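Local atomic coordinates of SPD1 nuclease (Streptococcus pyogenes, PDB entry 2XGR), a protein that is an extracellular DNase of prophage origin, probably a metal-dependent endonuclease of the His-Me finger group that cleaves DNA. Residues Y60-A73 with F127-A139. Residues are numbered along the deposited sequence; the frame is centred on the assembly and turned at random.
Sequences YQLQLGELDNLNRA and FCGLNDEPRNLVA. With PEG (di(hydroxyethyl)ether), chain B.
L67 lays its CG over one face of the R135 guanidinium, 4.2 Å above the plane and offset toward the rim; at the edge lie G65 O and E133 OE2, the latter accepting from R135 NH1 in the guanidinium plane at 2.8 Å. R135 N shares that oxygen, the backbone bond steadying the carboxylate and the NH1 bond restraining the guanidinium. Farther along, the Y60 ring meets F127 O and O1 of the bound di(hydroxyethyl)ether at its edge; O1 bonds Y60 OH at 2.6 Å and donates to C128 O. Between these ends L62 and L130 meet tip to tip, CD2 to CD1 3.7 Å apart, and L64 CD1 presses on E133 CG. Extended from CG to NE (chi2 167°), the R135 side chain crosses that of L67 at about a right angle. A73 CB settles among the carbonyl oxygens of P134, R135 and L137. Thus L62 and L64 of strand 61-64, at the margin of the large sheet, pack on the segment leading from helix 125-128 into strand 137-139, partner of strand 119-121, while flanking Y60, G65 and A73 link to it through ligand or water. With direct contacts largely apolar, the fit probably depends on shape more than on direct polar pairing.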
# COMPACT_ATOMS: atom_id res chain seq x y z
N TYR A 60 15.68 -6.24 -4.91
CA TYR A 60 14.63 -5.20 -4.81
C TYR A 60 14.06 -4.98 -6.22
O TYR A 60 14.84 -4.83 -7.19
CB TYR A 60 15.31 -3.92 -4.34
CG TYR A 60 14.44 -2.68 -4.38
CD1 TYR A 60 13.65 -2.35 -3.27
CD2 TYR A 60 14.27 -1.96 -5.56
CE1 TYR A 60 12.91 -1.22 -3.24
CE2 TYR A 60 13.45 -0.80 -5.56
CZ TYR A 60 12.78 -0.47 -4.42
OH TYR A 60 12.00 0.68 -4.42
N GLN A 61 12.73 -4.81 -6.29
CA GLN A 61 12.07 -4.46 -7.55
C GLN A 61 10.93 -3.50 -7.27
O GLN A 61 10.18 -3.70 -6.27
CB GLN A 61 11.35 -5.69 -8.15
CG GLN A 61 12.18 -6.89 -8.43
CD GLN A 61 11.32 -8.14 -8.59
OE1 GLN A 61 10.53 -8.24 -9.53
NE2 GLN A 61 11.54 -9.11 -7.75
N LEU A 62 10.72 -2.54 -8.16
CA LEU A 62 9.54 -1.69 -8.10
C LEU A 62 8.99 -1.65 -9.50
O LEU A 62 9.69 -1.34 -10.43
CB LEU A 62 9.94 -0.30 -7.63
CG LEU A 62 8.87 0.79 -7.67
CD1 LEU A 62 7.79 0.45 -6.62
CD2 LEU A 62 9.51 2.15 -7.39
N GLN A 63 7.74 -2.07 -9.64
CA GLN A 63 7.08 -2.05 -10.94
C GLN A 63 5.89 -1.09 -10.89
O GLN A 63 5.04 -1.24 -10.02
CB GLN A 63 6.71 -3.51 -11.27
CG GLN A 63 6.36 -3.67 -12.77
CD GLN A 63 6.69 -5.07 -13.35
OE1 GLN A 63 6.11 -5.42 -14.39
NE2 GLN A 63 7.56 -5.87 -12.70
N LEU A 64 5.79 -0.15 -11.83
CA LEU A 64 4.72 0.82 -11.81
C LEU A 64 3.82 0.57 -13.01
O LEU A 64 4.31 0.54 -14.12
CB LEU A 64 5.29 2.22 -11.91
CG LEU A 64 6.22 2.65 -10.74
CD1 LEU A 64 6.81 4.08 -10.97
CD2 LEU A 64 5.43 2.54 -9.44
N GLY A 65 2.52 0.52 -12.82
CA GLY A 65 1.68 0.34 -13.98
C GLY A 65 1.67 1.58 -14.88
O GLY A 65 2.06 2.66 -14.47
N GLU A 66 1.32 1.40 -16.14
CA GLU A 66 1.18 2.58 -17.05
C GLU A 66 0.16 3.64 -16.55
O GLU A 66 -0.77 3.35 -15.76
CB GLU A 66 0.70 2.05 -18.45
CG GLU A 66 -0.80 1.68 -18.33
CD GLU A 66 -1.33 0.90 -19.47
OE1 GLU A 66 -1.01 1.24 -20.63
OE2 GLU A 66 -2.06 -0.09 -19.21
N LEU A 67 0.37 4.89 -16.94
CA LEU A 67 -0.73 5.84 -16.88
C LEU A 67 -1.70 5.50 -17.98
O LEU A 67 -1.28 5.22 -19.11
CB LEU A 67 -0.23 7.27 -17.09
CG LEU A 67 0.77 7.76 -16.02
CD1 LEU A 67 1.17 9.20 -16.38
CD2 LEU A 67 0.05 7.75 -14.62
N ASP A 68 -2.99 5.44 -17.64
CA ASP A 68 -3.95 4.92 -18.63
C ASP A 68 -4.37 6.06 -19.59
O ASP A 68 -3.78 7.12 -19.60
CB ASP A 68 -5.12 4.22 -17.92
CG ASP A 68 -6.04 5.20 -17.18
OD1 ASP A 68 -5.92 6.45 -17.31
OD2 ASP A 68 -6.90 4.67 -16.42
N ASN A 69 -5.41 5.82 -20.37
CA ASN A 69 -5.82 6.82 -21.35
C ASN A 69 -6.42 8.07 -20.77
O ASN A 69 -6.54 9.07 -21.47
CB ASN A 69 -6.83 6.19 -22.33
CG ASN A 69 -7.90 5.39 -21.61
OD1 ASN A 69 -7.60 4.47 -20.79
ND2 ASN A 69 -9.17 5.72 -21.88
N LEU A 70 -6.76 8.06 -19.47
CA LEU A 70 -7.13 9.29 -18.76
C LEU A 70 -5.99 9.83 -17.87
O LEU A 70 -6.22 10.68 -17.00
CB LEU A 70 -8.41 9.03 -17.94
CG LEU A 70 -9.65 8.74 -18.81
CD1 LEU A 70 -10.78 8.40 -17.83
CD2 LEU A 70 -9.97 10.01 -19.70
N ASN A 71 -4.77 9.33 -18.14
CA ASN A 71 -3.58 9.73 -17.39
C ASN A 71 -3.64 9.32 -15.91
O ASN A 71 -3.06 10.01 -15.05
CB ASN A 71 -3.35 11.23 -17.50
CG ASN A 71 -3.04 11.67 -18.95
OD1 ASN A 71 -2.31 10.98 -19.72
ND2 ASN A 71 -3.72 12.74 -19.39
N ARG A 72 -4.43 8.30 -15.60
CA ARG A 72 -4.55 7.90 -14.19
C ARG A 72 -3.52 6.82 -13.94
O ARG A 72 -3.33 5.89 -14.76
CB ARG A 72 -5.99 7.31 -13.95
CG ARG A 72 -7.10 8.32 -14.22
CD ARG A 72 -8.50 7.67 -14.06
NE ARG A 72 -8.67 6.49 -14.94
CZ ARG A 72 -9.85 5.95 -15.26
NH1 ARG A 72 -10.99 6.37 -14.68
NH2 ARG A 72 -9.90 4.95 -16.12
N ALA A 73 -2.97 6.84 -12.69
CA ALA A 73 -2.12 5.70 -12.29
C ALA A 73 -2.94 4.41 -12.20
O ALA A 73 -4.13 4.41 -11.85
CB ALA A 73 -1.56 6.02 -10.87
N PHE A 127 9.01 3.04 1.49
CA PHE A 127 9.26 1.76 0.84
C PHE A 127 9.91 2.00 -0.49
O PHE A 127 10.87 1.33 -0.83
CB PHE A 127 7.96 0.95 0.61
CG PHE A 127 7.31 0.46 1.88
CD1 PHE A 127 8.09 0.19 3.05
CD2 PHE A 127 5.96 0.20 1.92
CE1 PHE A 127 7.49 -0.32 4.25
CE2 PHE A 127 5.34 -0.27 3.12
CZ PHE A 127 6.11 -0.56 4.26
N CYS A 128 9.36 2.93 -1.26
CA CYS A 128 9.82 3.07 -2.67
C CYS A 128 10.74 4.26 -2.96
O CYS A 128 11.30 4.36 -4.09
CB CYS A 128 8.62 3.12 -3.64
SG CYS A 128 7.57 4.64 -3.51
N GLY A 129 10.79 5.24 -2.08
CA GLY A 129 11.65 6.38 -2.33
C GLY A 129 11.32 7.30 -3.50
O GLY A 129 12.14 8.16 -3.88
N LEU A 130 10.11 7.21 -4.02
CA LEU A 130 9.67 8.01 -5.20
C LEU A 130 9.02 9.32 -4.81
O LEU A 130 8.21 9.38 -3.90
CB LEU A 130 8.60 7.27 -6.03
CG LEU A 130 9.04 5.91 -6.56
CD1 LEU A 130 7.78 5.39 -7.27
CD2 LEU A 130 10.25 6.07 -7.55
N ASN A 131 9.44 10.38 -5.49
CA ASN A 131 8.91 11.74 -5.27
C ASN A 131 8.27 12.18 -6.58
O ASN A 131 8.94 12.15 -7.63
CB ASN A 131 10.10 12.69 -5.00
CG ASN A 131 10.72 12.45 -3.62
OD1 ASN A 131 10.09 12.72 -2.60
ND2 ASN A 131 11.95 11.92 -3.58
N ASP A 132 7.02 12.61 -6.50
CA ASP A 132 6.32 13.19 -7.66
C ASP A 132 6.19 12.31 -8.88
O ASP A 132 6.09 12.84 -9.99
CB ASP A 132 6.93 14.53 -8.09
CG ASP A 132 5.99 15.70 -7.84
OD1 ASP A 132 6.23 16.43 -6.84
OD2 ASP A 132 4.99 15.85 -8.61
N GLU A 133 6.18 10.99 -8.73
CA GLU A 133 6.07 10.09 -9.88
C GLU A 133 4.58 9.83 -10.11
O GLU A 133 3.90 9.28 -9.25
CB GLU A 133 6.86 8.79 -9.57
CG GLU A 133 6.49 7.56 -10.47
CD GLU A 133 6.53 7.93 -11.92
OE1 GLU A 133 7.50 8.63 -12.27
OE2 GLU A 133 5.53 7.82 -12.67
N PRO A 134 4.02 10.26 -11.27
CA PRO A 134 2.57 10.19 -11.35
C PRO A 134 2.04 8.76 -11.32
O PRO A 134 0.85 8.58 -10.98
CB PRO A 134 2.25 10.86 -12.71
CG PRO A 134 3.52 10.87 -13.41
CD PRO A 134 4.58 11.05 -12.38
N ARG A 135 2.83 7.81 -11.79
CA ARG A 135 2.37 6.38 -11.77
C ARG A 135 2.28 5.78 -10.36
O ARG A 135 1.72 4.70 -10.18
CB ARG A 135 3.31 5.50 -12.53
CG ARG A 135 3.20 5.84 -14.03
CD ARG A 135 4.39 5.17 -14.71
NE ARG A 135 4.51 5.72 -16.05
CZ ARG A 135 5.05 6.89 -16.39
NH1 ARG A 135 5.44 7.85 -15.48
NH2 ARG A 135 5.21 7.09 -17.70
N ASN A 136 2.80 6.53 -9.38
CA ASN A 136 2.64 6.15 -7.96
C ASN A 136 1.81 7.17 -7.16
O ASN A 136 1.84 7.21 -5.92
CB ASN A 136 4.04 6.00 -7.34
CG ASN A 136 3.99 5.29 -5.99
OD1 ASN A 136 3.38 4.22 -5.91
ND2 ASN A 136 4.53 5.95 -4.88
N LEU A 137 0.97 7.99 -7.84
CA LEU A 137 0.18 8.99 -7.14
C LEU A 137 -1.28 8.93 -7.61
O LEU A 137 -1.51 8.78 -8.81
CB LEU A 137 0.70 10.42 -7.45
CG LEU A 137 2.09 10.76 -6.86
CD1 LEU A 137 2.65 12.06 -7.44
CD2 LEU A 137 1.97 10.85 -5.32
N VAL A 138 -2.21 9.10 -6.69
CA VAL A 138 -3.65 9.32 -6.97
C VAL A 138 -4.20 10.40 -6.05
O VAL A 138 -3.74 10.60 -4.90
CB VAL A 138 -4.47 8.02 -6.82
CG1 VAL A 138 -3.96 6.94 -7.80
CG2 VAL A 138 -4.40 7.50 -5.37
N ALA A 139 -5.28 11.07 -6.49
CA ALA A 139 -6.01 11.97 -5.65
C ALA A 139 -6.51 11.19 -4.45
O ALA A 139 -7.18 10.17 -4.62
CB ALA A 139 -7.21 12.50 -6.44
C1 PEG B . 13.69 2.66 -6.62
O1 PEG B . 12.28 2.53 -6.21
C2 PEG B . 13.93 4.03 -7.29
O2 PEG B . 15.14 4.71 -6.88
C3 PEG B . 14.88 6.07 -6.55
C4 PEG B . 15.39 6.42 -5.14
O4 PEG B . 16.47 5.55 -4.71
O HOH W 1 0.48 3.37 -12.35
O HOH W 2 -3.43 9.05 -10.76